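Local coordinates for putidaredoxin reductase (Pseudomonas putida, PDB 1Q1R), which uses bound FAD to pass electrons, probably from NADH, to putidaredoxin, which supplies the cytochrome P450cam monooxygenase, at residues R24-E29 with C317-R322; D360-Y365 with V377-E382; F383-Q388 with P407-I412. All coordinates share one frame; numbering follows the deposited sequence.

Contact 1 of 3, residues R24-E29 with C317-R322; sequences RASGWE and CGKVPR
Lys319 reaches across to the backbone of Ser26, and Cys317 fills the space between Ser26 and Trp28. The lysine can be followed outward. Its CB and CG leave the backbone toward the other segment without touching it. CD is the first atom to meet Ser26, lying 4.0 Å from the Ser26 CB. CE passes 3.4 Å from Ser26 O. The chain is extended up to CE and then bends at its last torsion (chi4 53°), which turns NZ onto the carbonyl. There Lys319 NZ donates to Ser26 O at 2.7 Å. The C=O...N angle is 146°, and the donor is tilted 28° from the carbonyl plane.

Cys317 makes the apolar half of the contact. Its SG lies 3.5 Å from Ser26 CB and 3.9 Å from Trp28 CB. The sulfur also sits at the edge of the indole, near the ring plane, close to CE3. The indole itself packs on Leu316 of helix 302-316.

Both segments lie at the C-terminal end of a helix. Segment 24-29 includes the end of helix 14-25, and its Ser26 OG makes a weak hydrogen bond back to Gly22 O. Segment 317-322 follows helix 302-316, which Gly318, with positive phi, closes as the C-prime residue of a Schellman motif. Within 24-29, Arg24 NH1 donates to Trp28 O at 2.9 Å, from above the carbonyl plane. The same guanidinium also binds the carbonyls of Gly30, Gln73 and Asn74.

Helix 14-25 belongs to what is probably the Rossmann-type FAD-binding motif, and the contact joins its far end to that of helix 302-316. Carbonyls near helix C-termini carry partial negative charge. The Lys319 ammonium is therefore likely to be favoured at Ser26 O, while the thiol side chain packs against carbon.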
ATOM      1  N   ARG A  24      13.847  10.056  16.936  1.00 43.38           N
ATOM      2  CA  ARG A  24      15.215  10.194  17.416  1.00 45.07           C
ATOM      3  C   ARG A  24      16.054  11.097  16.515  1.00 46.00           C
ATOM      4  O   ARG A  24      17.123  11.562  16.910  1.00 46.27           O
ATOM      5  CB  ARG A  24      15.879   8.818  17.521  1.00 45.56           C
ATOM      6  CG  ARG A  24      17.161   8.827  18.326  1.00 46.81           C
ATOM      7  CD  ARG A  24      16.872   9.121  19.791  1.00 47.44           C
ATOM      8  NE  ARG A  24      16.381   7.945  20.501  1.00 48.47           N
ATOM      9  CZ  ARG A  24      15.813   7.979  21.702  1.00 48.80           C
ATOM     10  NH1 ARG A  24      15.653   9.135  22.332  1.00 49.26           N
ATOM     11  NH2 ARG A  24      15.424   6.855  22.285  1.00 49.50           N
ATOM     12  N   ALA A  25      15.566  11.343  15.304  1.00 46.55           N
ATOM     13  CA  ALA A  25      16.281  12.190  14.359  1.00 46.90           C
ATOM     14  C   ALA A  25      15.906  13.657  14.549  1.00 47.42           C
ATOM     15  O   ALA A  25      16.695  14.552  14.246  1.00 47.34           O
ATOM     16  CB  ALA A  25      15.973  11.754  12.933  1.00 47.33           C
ATOM     17  N   SER A  26      14.700  13.893  15.054  1.00 47.76           N
ATOM     18  CA  SER A  26      14.215  15.247  15.279  1.00 48.46           C
ATOM     19  C   SER A  26      14.558  15.787  16.667  1.00 49.14           C
ATOM     20  O   SER A  26      14.055  16.835  17.069  1.00 49.20           O
ATOM     21  CB  SER A  26      12.703  15.305  15.061  1.00 48.44           C
ATOM     22  OG  SER A  26      12.382  15.038  13.708  1.00 48.76           O
ATOM     23  N   GLY A  27      15.400  15.062  17.400  1.00 49.50           N
ATOM     24  CA  GLY A  27      15.807  15.521  18.716  1.00 49.92           C
ATOM     25  C   GLY A  27      15.090  14.951  19.926  1.00 50.39           C
ATOM     26  O   GLY A  27      15.170  15.523  21.013  1.00 50.96           O
ATOM     27  N   TRP A  28      14.390  13.836  19.757  1.00 50.42           N
ATOM     28  CA  TRP A  28      13.684  13.223  20.875  1.00 50.34           C
ATOM     29  C   TRP A  28      14.707  12.591  21.820  1.00 50.64           C
ATOM     30  O   TRP A  28      15.582  11.843  21.387  1.00 50.11           O
ATOM     31  CB  TRP A  28      12.698  12.176  20.353  1.00 49.97           C
ATOM     32  CG  TRP A  28      11.878  11.509  21.414  1.00 49.38           C
ATOM     33  CD1 TRP A  28      12.187  10.368  22.092  1.00 49.42           C
ATOM     34  CD2 TRP A  28      10.603  11.937  21.908  1.00 49.34           C
ATOM     35  NE1 TRP A  28      11.184  10.053  22.976  1.00 49.46           N
ATOM     36  CE2 TRP A  28      10.199  11.000  22.883  1.00 49.32           C
ATOM     37  CE3 TRP A  28       9.763  13.021  21.620  1.00 49.33           C
ATOM     38  CZ2 TRP A  28       8.988  11.112  23.575  1.00 49.42           C
ATOM     39  CZ3 TRP A  28       8.559  13.134  22.309  1.00 49.55           C
ATOM     40  CH2 TRP A  28       8.184  12.182  23.276  1.00 49.44           C
ATOM     41  N   GLU A  29      14.596  12.909  23.110  1.00 51.50           N
ATOM     42  CA  GLU A  29      15.520  12.403  24.128  1.00 52.05           C
ATOM     43  C   GLU A  29      14.931  11.299  24.998  1.00 50.98           C
ATOM     44  O   GLU A  29      15.667  10.547  25.637  1.00 50.68           O
ATOM     45  CB  GLU A  29      15.979  13.551  25.034  1.00 54.17           C
ATOM     46  CG  GLU A  29      16.869  14.583  24.356  1.00 56.95           C
ATOM     47  CD  GLU A  29      18.283  14.078  24.132  1.00 58.66           C
ATOM     48  OE1 GLU A  29      18.452  13.070  23.410  1.00 59.36           O
ATOM     49  OE2 GLU A  29      19.226  14.692  24.681  1.00 60.03           O
ATOM     50  N   CYS A 317       8.089  16.473  18.546  1.00 46.10           N
ATOM     51  CA  CYS A 317       9.364  17.106  18.859  1.00 47.09           C
ATOM     52  C   CYS A 317       9.265  18.626  18.848  1.00 47.79           C
ATOM     53  O   CYS A 317      10.278  19.323  18.819  1.00 48.15           O
ATOM     54  CB  CYS A 317      10.441  16.644  17.873  1.00 46.71           C
ATOM     55  SG  CYS A 317      10.977  14.928  18.106  1.00 47.30           S
ATOM     56  N   GLY A 318       8.038  19.134  18.871  1.00 48.77           N
ATOM     57  CA  GLY A 318       7.833  20.569  18.876  1.00 49.50           C
ATOM     58  C   GLY A 318       8.303  21.262  17.613  1.00 50.35           C
ATOM     59  O   GLY A 318       8.600  22.456  17.630  1.00 50.67           O
ATOM     60  N   LYS A 319       8.379  20.517  16.514  1.00 50.57           N
ATOM     61  CA  LYS A 319       8.805  21.084  15.239  1.00 50.47           C
ATOM     62  C   LYS A 319       7.614  21.266  14.303  1.00 50.37           C
ATOM     63  O   LYS A 319       6.527  20.751  14.564  1.00 50.49           O
ATOM     64  CB  LYS A 319       9.857  20.184  14.589  1.00 50.84           C
ATOM     65  CG  LYS A 319      11.189  20.188  15.317  1.00 51.59           C
ATOM     66  CD  LYS A 319      12.210  19.293  14.635  1.00 52.43           C
ATOM     67  CE  LYS A 319      13.618  19.587  15.134  1.00 52.49           C
ATOM     68  NZ  LYS A 319      13.711  19.520  16.617  1.00 53.55           N
ATOM     69  N   VAL A 320       7.818  22.007  13.216  1.00 50.12           N
ATOM     70  CA  VAL A 320       6.747  22.255  12.256  1.00 49.69           C
ATOM     71  C   VAL A 320       6.679  21.164  11.189  1.00 49.34           C
ATOM     72  O   VAL A 320       7.674  20.860  10.533  1.00 48.60           O
ATOM     73  CB  VAL A 320       6.918  23.630  11.566  1.00 50.11           C
ATOM     74  CG1 VAL A 320       8.235  23.677  10.804  1.00 50.59           C
ATOM     75  CG2 VAL A 320       5.744  23.891  10.630  1.00 50.21           C
ATOM     76  N   PRO A 321       5.494  20.561  11.004  1.00 49.52           N
ATOM     77  CA  PRO A 321       5.296  19.498  10.015  1.00 49.50           C
ATOM     78  C   PRO A 321       5.353  20.041   8.595  1.00 50.07           C
ATOM     79  O   PRO A 321       5.096  21.225   8.365  1.00 50.04           O
ATOM     80  CB  PRO A 321       3.901  18.962  10.344  1.00 49.16           C
ATOM     81  CG  PRO A 321       3.662  19.402  11.762  1.00 49.61           C
ATOM     82  CD  PRO A 321       4.267  20.768  11.790  1.00 49.18           C
ATOM     83  N   ARG A 322       5.692  19.179   7.643  1.00 50.19           N
ATOM     84  CA  ARG A 322       5.735  19.593   6.252  1.00 50.07           C
ATOM     85  C   ARG A 322       4.304  19.764   5.775  1.00 49.58           C
ATOM     86  O   ARG A 322       3.391  19.087   6.251  1.00 49.52           O
ATOM     87  CB  ARG A 322       6.431  18.549   5.380  1.00 51.57           C
ATOM     88  CG  ARG A 322       7.942  18.529   5.499  1.00 53.65           C
ATOM     89  CD  ARG A 322       8.549  17.654   4.413  1.00 55.59           C
ATOM     90  NE  ARG A 322      10.008  17.697   4.419  1.00 57.47           N
ATOM     91  CZ  ARG A 322      10.777  17.062   3.541  1.00 58.58           C
ATOM     92  NH1 ARG A 322      10.226  16.330   2.578  1.00 58.67           N
ATOM     93  NH2 ARG A 322      12.098  17.157   3.624  1.00 59.33           N
TER

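Contact 2 of 3, residues D360-Y365 with V377-E382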
ATOM      1  N   ASP A 360       4.275   4.351 -22.661  1.00 36.16           N
ATOM      2  CA  ASP A 360       4.904   5.661 -22.637  1.00 34.95           C
ATOM      3  C   ASP A 360       3.829   6.724 -22.791  1.00 33.16           C
ATOM      4  O   ASP A 360       3.590   7.233 -23.886  1.00 33.46           O
ATOM      5  CB  ASP A 360       5.925   5.757 -23.775  1.00 36.12           C
ATOM      6  CG  ASP A 360       6.371   7.174 -24.039  1.00 37.38           C
ATOM      7  OD1 ASP A 360       6.608   7.922 -23.068  1.00 37.07           O
ATOM      8  OD2 ASP A 360       6.494   7.537 -25.229  1.00 40.15           O
ATOM      9  N   PHE A 361       3.178   7.056 -21.684  1.00 30.49           N
ATOM     10  CA  PHE A 361       2.115   8.044 -21.711  1.00 28.41           C
ATOM     11  C   PHE A 361       1.737   8.478 -20.310  1.00 27.74           C
ATOM     12  O   PHE A 361       2.204   7.912 -19.320  1.00 26.70           O
ATOM     13  CB  PHE A 361       0.884   7.457 -22.410  1.00 28.21           C
ATOM     14  CG  PHE A 361       0.350   6.205 -21.755  1.00 28.67           C
ATOM     15  CD1 PHE A 361      -0.413   6.279 -20.594  1.00 28.36           C
ATOM     16  CD2 PHE A 361       0.625   4.953 -22.293  1.00 28.05           C
ATOM     17  CE1 PHE A 361      -0.896   5.124 -19.979  1.00 29.48           C
ATOM     18  CE2 PHE A 361       0.148   3.792 -21.688  1.00 28.44           C
ATOM     19  CZ  PHE A 361      -0.613   3.877 -20.529  1.00 28.75           C
ATOM     20  N   SER A 362       0.889   9.495 -20.241  1.00 26.70           N
ATOM     21  CA  SER A 362       0.390  10.013 -18.979  1.00 26.58           C
ATOM     22  C   SER A 362      -1.115  10.162 -19.143  1.00 26.71           C
ATOM     23  O   SER A 362      -1.593  10.554 -20.210  1.00 26.84           O
ATOM     24  CB  SER A 362       1.016  11.368 -18.660  1.00 25.85           C
ATOM     25  OG  SER A 362       2.416  11.246 -18.477  1.00 27.66           O
ATOM     26  N   VAL A 363      -1.861   9.838 -18.096  1.00 25.36           N
ATOM     27  CA  VAL A 363      -3.309   9.943 -18.144  1.00 26.08           C
ATOM     28  C   VAL A 363      -3.756  10.919 -17.070  1.00 25.79           C
ATOM     29  O   VAL A 363      -3.514  10.706 -15.872  1.00 24.72           O
ATOM     30  CB  VAL A 363      -3.984   8.566 -17.905  1.00 26.22           C
ATOM     31  CG1 VAL A 363      -5.493   8.683 -18.073  1.00 26.73           C
ATOM     32  CG2 VAL A 363      -3.429   7.540 -18.884  1.00 26.54           C
ATOM     33  N   PHE A 364      -4.395  12.001 -17.503  1.00 25.00           N
ATOM     34  CA  PHE A 364      -4.868  13.018 -16.575  1.00 25.77           C
ATOM     35  C   PHE A 364      -6.334  12.803 -16.228  1.00 26.34           C
ATOM     36  O   PHE A 364      -7.176  12.681 -17.111  1.00 26.86           O
ATOM     37  CB  PHE A 364      -4.677  14.420 -17.177  1.00 25.48           C
ATOM     38  CG  PHE A 364      -3.239  14.777 -17.447  1.00 25.43           C
ATOM     39  CD1 PHE A 364      -2.593  14.312 -18.589  1.00 25.22           C
ATOM     40  CD2 PHE A 364      -2.520  15.551 -16.537  1.00 25.20           C
ATOM     41  CE1 PHE A 364      -1.251  14.609 -18.820  1.00 25.07           C
ATOM     42  CE2 PHE A 364      -1.178  15.852 -16.760  1.00 24.67           C
ATOM     43  CZ  PHE A 364      -0.542  15.379 -17.900  1.00 24.89           C
ATOM     44  N   TYR A 365      -6.632  12.749 -14.935  1.00 27.63           N
ATOM     45  CA  TYR A 365      -8.003  12.569 -14.470  1.00 29.71           C
ATOM     46  C   TYR A 365      -8.538  13.928 -14.040  1.00 30.68           C
ATOM     47  O   TYR A 365      -7.995  14.555 -13.129  1.00 30.17           O
ATOM     48  CB  TYR A 365      -8.049  11.595 -13.288  1.00 30.13           C
ATOM     49  CG  TYR A 365      -7.648  10.184 -13.653  1.00 30.90           C
ATOM     50  CD1 TYR A 365      -6.320   9.865 -13.937  1.00 31.35           C
ATOM     51  CD2 TYR A 365      -8.602   9.173 -13.742  1.00 31.34           C
ATOM     52  CE1 TYR A 365      -5.952   8.574 -14.304  1.00 31.92           C
ATOM     53  CE2 TYR A 365      -8.246   7.878 -14.106  1.00 32.22           C
ATOM     54  CZ  TYR A 365      -6.923   7.585 -14.386  1.00 32.56           C
ATOM     55  OH  TYR A 365      -6.574   6.306 -14.755  1.00 33.97           O
ATOM     56  N   VAL A 377       3.137   6.355 -17.154  1.00 26.16           N
ATOM     57  CA  VAL A 377       3.746   5.086 -17.535  1.00 26.44           C
ATOM     58  C   VAL A 377       5.062   5.383 -18.241  1.00 27.15           C
ATOM     59  O   VAL A 377       5.077   5.841 -19.386  1.00 26.84           O
ATOM     60  CB  VAL A 377       2.814   4.294 -18.473  1.00 26.69           C
ATOM     61  CG1 VAL A 377       3.522   3.054 -18.989  1.00 27.07           C
ATOM     62  CG2 VAL A 377       1.541   3.918 -17.728  1.00 25.78           C
ATOM     63  N   ASN A 378       6.163   5.115 -17.544  1.00 27.23           N
ATOM     64  CA  ASN A 378       7.505   5.376 -18.055  1.00 26.69           C
ATOM     65  C   ASN A 378       7.708   6.859 -18.351  1.00 27.06           C
ATOM     66  O   ASN A 378       8.377   7.221 -19.315  1.00 26.62           O
ATOM     67  CB  ASN A 378       7.801   4.550 -19.315  1.00 27.07           C
ATOM     68  CG  ASN A 378       8.085   3.084 -19.006  1.00 27.99           C
ATOM     69  OD1 ASN A 378       8.625   2.751 -17.945  1.00 27.01           O
ATOM     70  ND2 ASN A 378       7.741   2.206 -19.939  1.00 27.06           N
ATOM     71  N   ARG A 379       7.128   7.714 -17.515  1.00 26.95           N
ATOM     72  CA  ARG A 379       7.275   9.158 -17.675  1.00 27.01           C
ATOM     73  C   ARG A 379       7.555   9.827 -16.332  1.00 26.99           C
ATOM     74  O   ARG A 379       6.711  10.529 -15.773  1.00 26.09           O
ATOM     75  CB  ARG A 379       6.022   9.748 -18.320  1.00 27.26           C
ATOM     76  CG  ARG A 379       5.867   9.319 -19.764  1.00 27.48           C
ATOM     77  CD  ARG A 379       5.020  10.291 -20.548  1.00 27.68           C
ATOM     78  NE  ARG A 379       4.976   9.921 -21.956  1.00 27.73           N
ATOM     79  CZ  ARG A 379       4.374  10.636 -22.902  1.00 28.49           C
ATOM     80  NH1 ARG A 379       3.755  11.774 -22.597  1.00 25.88           N
ATOM     81  NH2 ARG A 379       4.390  10.203 -24.156  1.00 28.20           N
ATOM     82  N   PRO A 380       8.769   9.619 -15.803  1.00 27.45           N
ATOM     83  CA  PRO A 380       9.200  10.179 -14.521  1.00 27.21           C
ATOM     84  C   PRO A 380       9.160  11.704 -14.434  1.00 27.24           C
ATOM     85  O   PRO A 380       8.838  12.258 -13.385  1.00 26.52           O
ATOM     86  CB  PRO A 380      10.612   9.610 -14.360  1.00 27.64           C
ATOM     87  CG  PRO A 380      11.086   9.461 -15.771  1.00 27.77           C
ATOM     88  CD  PRO A 380       9.871   8.882 -16.451  1.00 27.71           C
ATOM     89  N   VAL A 381       9.483  12.383 -15.531  1.00 26.77           N
ATOM     90  CA  VAL A 381       9.470  13.840 -15.517  1.00 27.60           C
ATOM     91  C   VAL A 381       8.046  14.380 -15.457  1.00 26.76           C
ATOM     92  O   VAL A 381       7.742  15.251 -14.635  1.00 26.82           O
ATOM     93  CB  VAL A 381      10.190  14.427 -16.750  1.00 28.40           C
ATOM     94  CG1 VAL A 381      10.142  15.951 -16.700  1.00 28.78           C
ATOM     95  CG2 VAL A 381      11.638  13.946 -16.779  1.00 29.47           C
ATOM     96  N   GLU A 382       7.168  13.868 -16.314  1.00 25.56           N
ATOM     97  CA  GLU A 382       5.791  14.336 -16.294  1.00 26.11           C
ATOM     98  C   GLU A 382       5.146  13.961 -14.961  1.00 25.44           C
ATOM     99  O   GLU A 382       4.200  14.609 -14.515  1.00 25.01           O
ATOM    100  CB  GLU A 382       4.993  13.759 -17.471  1.00 26.30           C
ATOM    101  CG  GLU A 382       5.589  14.115 -18.837  1.00 26.32           C
ATOM    102  CD  GLU A 382       4.593  14.009 -19.984  1.00 27.10           C
ATOM    103  OE1 GLU A 382       3.697  13.137 -19.936  1.00 25.83           O
ATOM    104  OE2 GLU A 382       4.721  14.796 -20.950  1.00 27.53           O
TER
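Arg379 is clasped between two acidic side chains, Asp360 from 360-365 and Glu382 on the helix. Its chain runs extended from CG to NE and lies across the strand backbone. Phe361 CA lies 3.4 Å above one face of the Arg379 guanidinium, offset toward its rim. Arg379 NE donates to Asp360 OD1 at 2.8 Å in a fairly straight bond. The bond lies near the guanidinium plane but meets the carboxylate from above its own plane, the two planes being 49° apart. Asp360 reaches this position with CG anti to the backbone N (chi1 166°). Arg379 NH1 binds Glu382 OE1 at 3.0 Å, and Arg379 NH2 also pairs with Glu404.

Glu382 OE1 takes a second bond. Ser362 OG donates to its anti lone pair at 2.7 Å. Two donors thus fix this oxygen, while Glu382 OE2 pairs with Arg353.

Phe361 turns to the other side of the sheet. Its CG stands between the backbone N and the carbonyl carbon (chi1 59°), which brings the ring over Val377. Val377 CB lies 4.0 Å from the ring centroid, a CH-pi contact over the face. Phe361 and Val377 form an antiparallel hydrogen-bonded pair, with Val377 N to Phe361 O at 2.8 Å and Phe361 N to Val377 O at 3.2 Å.

In the C-terminal reductase region, the contact lies where strand 370-377 ends and the chain turns into helix 380-391. The salt-bridge network ties that helix to strand 360-367. On the sheet side occupied by Phe361 and Val377, Phe196 of helix 191-204 meets the Phe361 ring edge-to-face.

Contact 3 of 3, residues F383-Q388 with P407-I412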
ATOM      1  N   PHE A 383       5.662  12.919 -14.314  1.00 26.26           N
ATOM      2  CA  PHE A 383       5.123  12.523 -13.016  1.00 26.33           C
ATOM      3  C   PHE A 383       5.481  13.608 -11.995  1.00 26.37           C
ATOM      4  O   PHE A 383       4.620  14.121 -11.278  1.00 25.05           O
ATOM      5  CB  PHE A 383       5.708  11.183 -12.563  1.00 27.31           C
ATOM      6  CG  PHE A 383       5.306  10.800 -11.169  1.00 28.80           C
ATOM      7  CD1 PHE A 383       3.982  10.485 -10.877  1.00 28.26           C
ATOM      8  CD2 PHE A 383       6.239  10.804 -10.137  1.00 29.70           C
ATOM      9  CE1 PHE A 383       3.590  10.184  -9.575  1.00 29.22           C
ATOM     10  CE2 PHE A 383       5.858  10.505  -8.831  1.00 29.82           C
ATOM     11  CZ  PHE A 383       4.530  10.196  -8.551  1.00 29.40           C
ATOM     12  N   ASN A 384       6.759  13.956 -11.933  1.00 27.55           N
ATOM     13  CA  ASN A 384       7.204  14.989 -11.004  1.00 29.19           C
ATOM     14  C   ASN A 384       6.482  16.304 -11.288  1.00 29.65           C
ATOM     15  O   ASN A 384       6.051  17.000 -10.369  1.00 29.58           O
ATOM     16  CB  ASN A 384       8.716  15.179 -11.114  1.00 31.79           C
ATOM     17  CG  ASN A 384       9.494  14.123 -10.350  1.00 34.50           C
ATOM     18  OD1 ASN A 384      10.687  13.918 -10.587  1.00 38.12           O
ATOM     19  ND2 ASN A 384       8.827  13.460  -9.412  1.00 35.38           N
ATOM     20  N   GLN A 385       6.333  16.638 -12.564  1.00 29.58           N
ATOM     21  CA  GLN A 385       5.648  17.872 -12.929  1.00 30.27           C
ATOM     22  C   GLN A 385       4.179  17.811 -12.528  1.00 29.41           C
ATOM     23  O   GLN A 385       3.600  18.817 -12.121  1.00 29.69           O
ATOM     24  CB  GLN A 385       5.775  18.124 -14.436  1.00 31.15           C
ATOM     25  CG  GLN A 385       7.211  18.303 -14.894  1.00 32.78           C
ATOM     26  CD  GLN A 385       7.341  18.412 -16.401  1.00 34.57           C
ATOM     27  OE1 GLN A 385       6.836  17.566 -17.140  1.00 35.46           O
ATOM     28  NE2 GLN A 385       8.033  19.450 -16.864  1.00 34.05           N
ATOM     29  N   SER A 386       3.581  16.627 -12.632  1.00 29.19           N
ATOM     30  CA  SER A 386       2.175  16.456 -12.279  1.00 29.74           C
ATOM     31  C   SER A 386       1.928  16.614 -10.780  1.00 29.67           C
ATOM     32  O   SER A 386       0.853  17.052 -10.372  1.00 28.59           O
ATOM     33  CB  SER A 386       1.663  15.094 -12.754  1.00 29.13           C
ATOM     34  OG  SER A 386       1.657  15.021 -14.172  1.00 30.59           O
ATOM     35  N   LYS A 387       2.915  16.252  -9.963  1.00 30.58           N
ATOM     36  CA  LYS A 387       2.780  16.394  -8.513  1.00 31.99           C
ATOM     37  C   LYS A 387       2.544  17.861  -8.197  1.00 31.12           C
ATOM     38  O   LYS A 387       1.703  18.211  -7.372  1.00 31.53           O
ATOM     39  CB  LYS A 387       4.057  15.960  -7.792  1.00 33.23           C
ATOM     40  CG  LYS A 387       4.282  14.473  -7.664  1.00 35.63           C
ATOM     41  CD  LYS A 387       5.549  14.255  -6.844  1.00 37.53           C
ATOM     42  CE  LYS A 387       5.741  12.811  -6.443  1.00 38.80           C
ATOM     43  NZ  LYS A 387       6.998  12.656  -5.653  1.00 39.61           N
ATOM     44  N   GLN A 388       3.314  18.712  -8.862  1.00 31.36           N
ATOM     45  CA  GLN A 388       3.222  20.153  -8.680  1.00 31.48           C
ATOM     46  C   GLN A 388       1.832  20.664  -9.063  1.00 31.18           C
ATOM     47  O   GLN A 388       1.247  21.486  -8.359  1.00 30.98           O
ATOM     48  CB  GLN A 388       4.297  20.833  -9.532  1.00 32.54           C
ATOM     49  CG  GLN A 388       4.370  22.339  -9.393  1.00 34.95           C
ATOM     50  CD  GLN A 388       5.429  22.953 -10.296  1.00 36.62           C
ATOM     51  OE1 GLN A 388       5.676  24.161 -10.253  1.00 37.90           O
ATOM     52  NE2 GLN A 388       6.060  22.120 -11.124  1.00 35.87           N
ATOM     53  N   PRO A 407       5.201  21.148 -24.361  1.00 28.69           N
ATOM     54  CA  PRO A 407       5.784  20.629 -23.121  1.00 28.62           C
ATOM     55  C   PRO A 407       4.947  20.954 -21.884  1.00 28.86           C
ATOM     56  O   PRO A 407       4.420  22.061 -21.740  1.00 28.16           O
ATOM     57  CB  PRO A 407       7.161  21.289 -23.087  1.00 29.28           C
ATOM     58  CG  PRO A 407       7.498  21.416 -24.542  1.00 29.27           C
ATOM     59  CD  PRO A 407       6.195  21.933 -25.115  1.00 29.83           C
ATOM     60  N   LEU A 408       4.832  19.979 -20.989  1.00 28.37           N
ATOM     61  CA  LEU A 408       4.056  20.147 -19.770  1.00 28.50           C
ATOM     62  C   LEU A 408       4.616  21.304 -18.949  1.00 28.18           C
ATOM     63  O   LEU A 408       3.868  22.039 -18.304  1.00 27.21           O
ATOM     64  CB  LEU A 408       4.077  18.844 -18.965  1.00 29.78           C
ATOM     65  CG  LEU A 408       2.971  18.617 -17.934  1.00 30.67           C
ATOM     66  CD1 LEU A 408       1.601  18.824 -18.570  1.00 31.09           C
ATOM     67  CD2 LEU A 408       3.093  17.199 -17.378  1.00 29.53           C
ATOM     68  N   LYS A 409       5.933  21.476 -18.995  1.00 28.65           N
ATOM     69  CA  LYS A 409       6.592  22.553 -18.266  1.00 28.67           C
ATOM     70  C   LYS A 409       6.012  23.910 -18.674  1.00 27.68           C
ATOM     71  O   LYS A 409       5.769  24.766 -17.829  1.00 26.25           O
ATOM     72  CB  LYS A 409       8.095  22.549 -18.551  1.00 31.72           C
ATOM     73  CG  LYS A 409       8.869  23.617 -17.781  1.00 35.78           C
ATOM     74  CD  LYS A 409      10.162  24.011 -18.494  1.00 38.63           C
ATOM     75  CE  LYS A 409      11.093  22.825 -18.697  1.00 41.16           C
ATOM     76  NZ  LYS A 409      12.342  23.220 -19.418  1.00 43.99           N
ATOM     77  N   GLU A 410       5.790  24.105 -19.970  1.00 27.59           N
ATOM     78  CA  GLU A 410       5.247  25.371 -20.451  1.00 28.34           C
ATOM     79  C   GLU A 410       3.771  25.535 -20.117  1.00 27.69           C
ATOM     80  O   GLU A 410       3.301  26.652 -19.907  1.00 27.16           O
ATOM     81  CB  GLU A 410       5.482  25.523 -21.956  1.00 30.16           C
ATOM     82  CG  GLU A 410       6.943  25.813 -22.302  1.00 33.51           C
ATOM     83  CD  GLU A 410       7.540  26.944 -21.451  1.00 36.57           C
ATOM     84  OE1 GLU A 410       7.082  28.110 -21.564  1.00 36.28           O
ATOM     85  OE2 GLU A 410       8.473  26.661 -20.659  1.00 38.03           O
ATOM     86  N   ILE A 411       3.041  24.426 -20.060  1.00 27.39           N
ATOM     87  CA  ILE A 411       1.626  24.478 -19.714  1.00 27.56           C
ATOM     88  C   ILE A 411       1.554  24.936 -18.258  1.00 27.55           C
ATOM     89  O   ILE A 411       0.707  25.751 -17.875  1.00 26.10           O
ATOM     90  CB  ILE A 411       0.967  23.087 -19.855  1.00 27.30           C
ATOM     91  CG1 ILE A 411       1.014  22.643 -21.321  1.00 28.02           C
ATOM     92  CG2 ILE A 411      -0.472  23.134 -19.354  1.00 27.97           C
ATOM     93  CD1 ILE A 411       0.526  21.222 -21.568  1.00 26.94           C
ATOM     94  N   ILE A 412       2.473  24.413 -17.455  1.00 27.89           N
ATOM     95  CA  ILE A 412       2.548  24.759 -16.046  1.00 29.07           C
ATOM     96  C   ILE A 412       2.962  26.217 -15.882  1.00 29.19           C
ATOM     97  O   ILE A 412       2.383  26.949 -15.079  1.00 30.24           O
ATOM     98  CB  ILE A 412       3.557  23.846 -15.321  1.00 29.78           C
ATOM     99  CG1 ILE A 412       3.016  22.410 -15.303  1.00 30.04           C
ATOM    100  CG2 ILE A 412       3.827  24.370 -13.914  1.00 29.57           C
ATOM    101  CD1 ILE A 412       4.017  21.383 -14.823  1.00 30.11           C
TER
HETATM  102  O   HOH W   1       8.171  19.567 -19.869  1.00 29.54           O
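The carboxamide of Gln385 is the flat group that reaches the other helix, its two polar atoms meeting different residues. Gln385 OE1 lies against Leu408 CB at 3.5 Å. Gln385 NE2 comes equally close to Lys409 CB, also 3.5 Å. It donates to a water at 3.0 Å, and Lys409 N donates to the same water at 3.1 Å. The water thus bridges the amide to the first turn of helix 408-421.

Nearer the backbone the contact is apolar. The Gln385 chain, extended beyond CG, runs past Leu408 in the opposite direction and carries the amide to Lys409. Its CB touches Ile412 CD1 at 3.7 Å. Replacing Gln385 with an alanine would probably leave the bridging water without its amide donor and open a gap beside Leu408. Gln388 OE1 meets Ile412 CG2 more loosely, at 4.1 Å, and takes a weak hydrogen bond from Lys416 NZ.

Helices 380-391 and 408-421 of the C-terminal reductase region run nearly parallel here. Their short axes are inclined by 13° and approach to 10.5 Å. Both helices reach the antiparallel sheet. Phe383 packs on strands 336-342 and 370-377, while both Ser386 and Leu408 touch Phe364 of strand 360-367.

Overall arrangement
From the N terminus, helix 14-25 leads into 24-29. Contact 1 closes when 317-322 returns to it, 288 residues later, and ties together the ends of helices 14-25 and 302-316. The chain then enters the antiparallel sheet of the C-terminal reductase region. Contact 2 closes the hairpin of strands 360-367 and 370-377 with the turn into helix 380-391. Contact 3 follows and joins that helix to helix 408-421. The three are in series and none nests or crosses. Contacts 2 and 3 share helix 380-391 and touch, among others through Glu382 against Leu408, their centres about 10 Å apart. Contact 1 stands apart, its centre about 35 Å from that of contact 2.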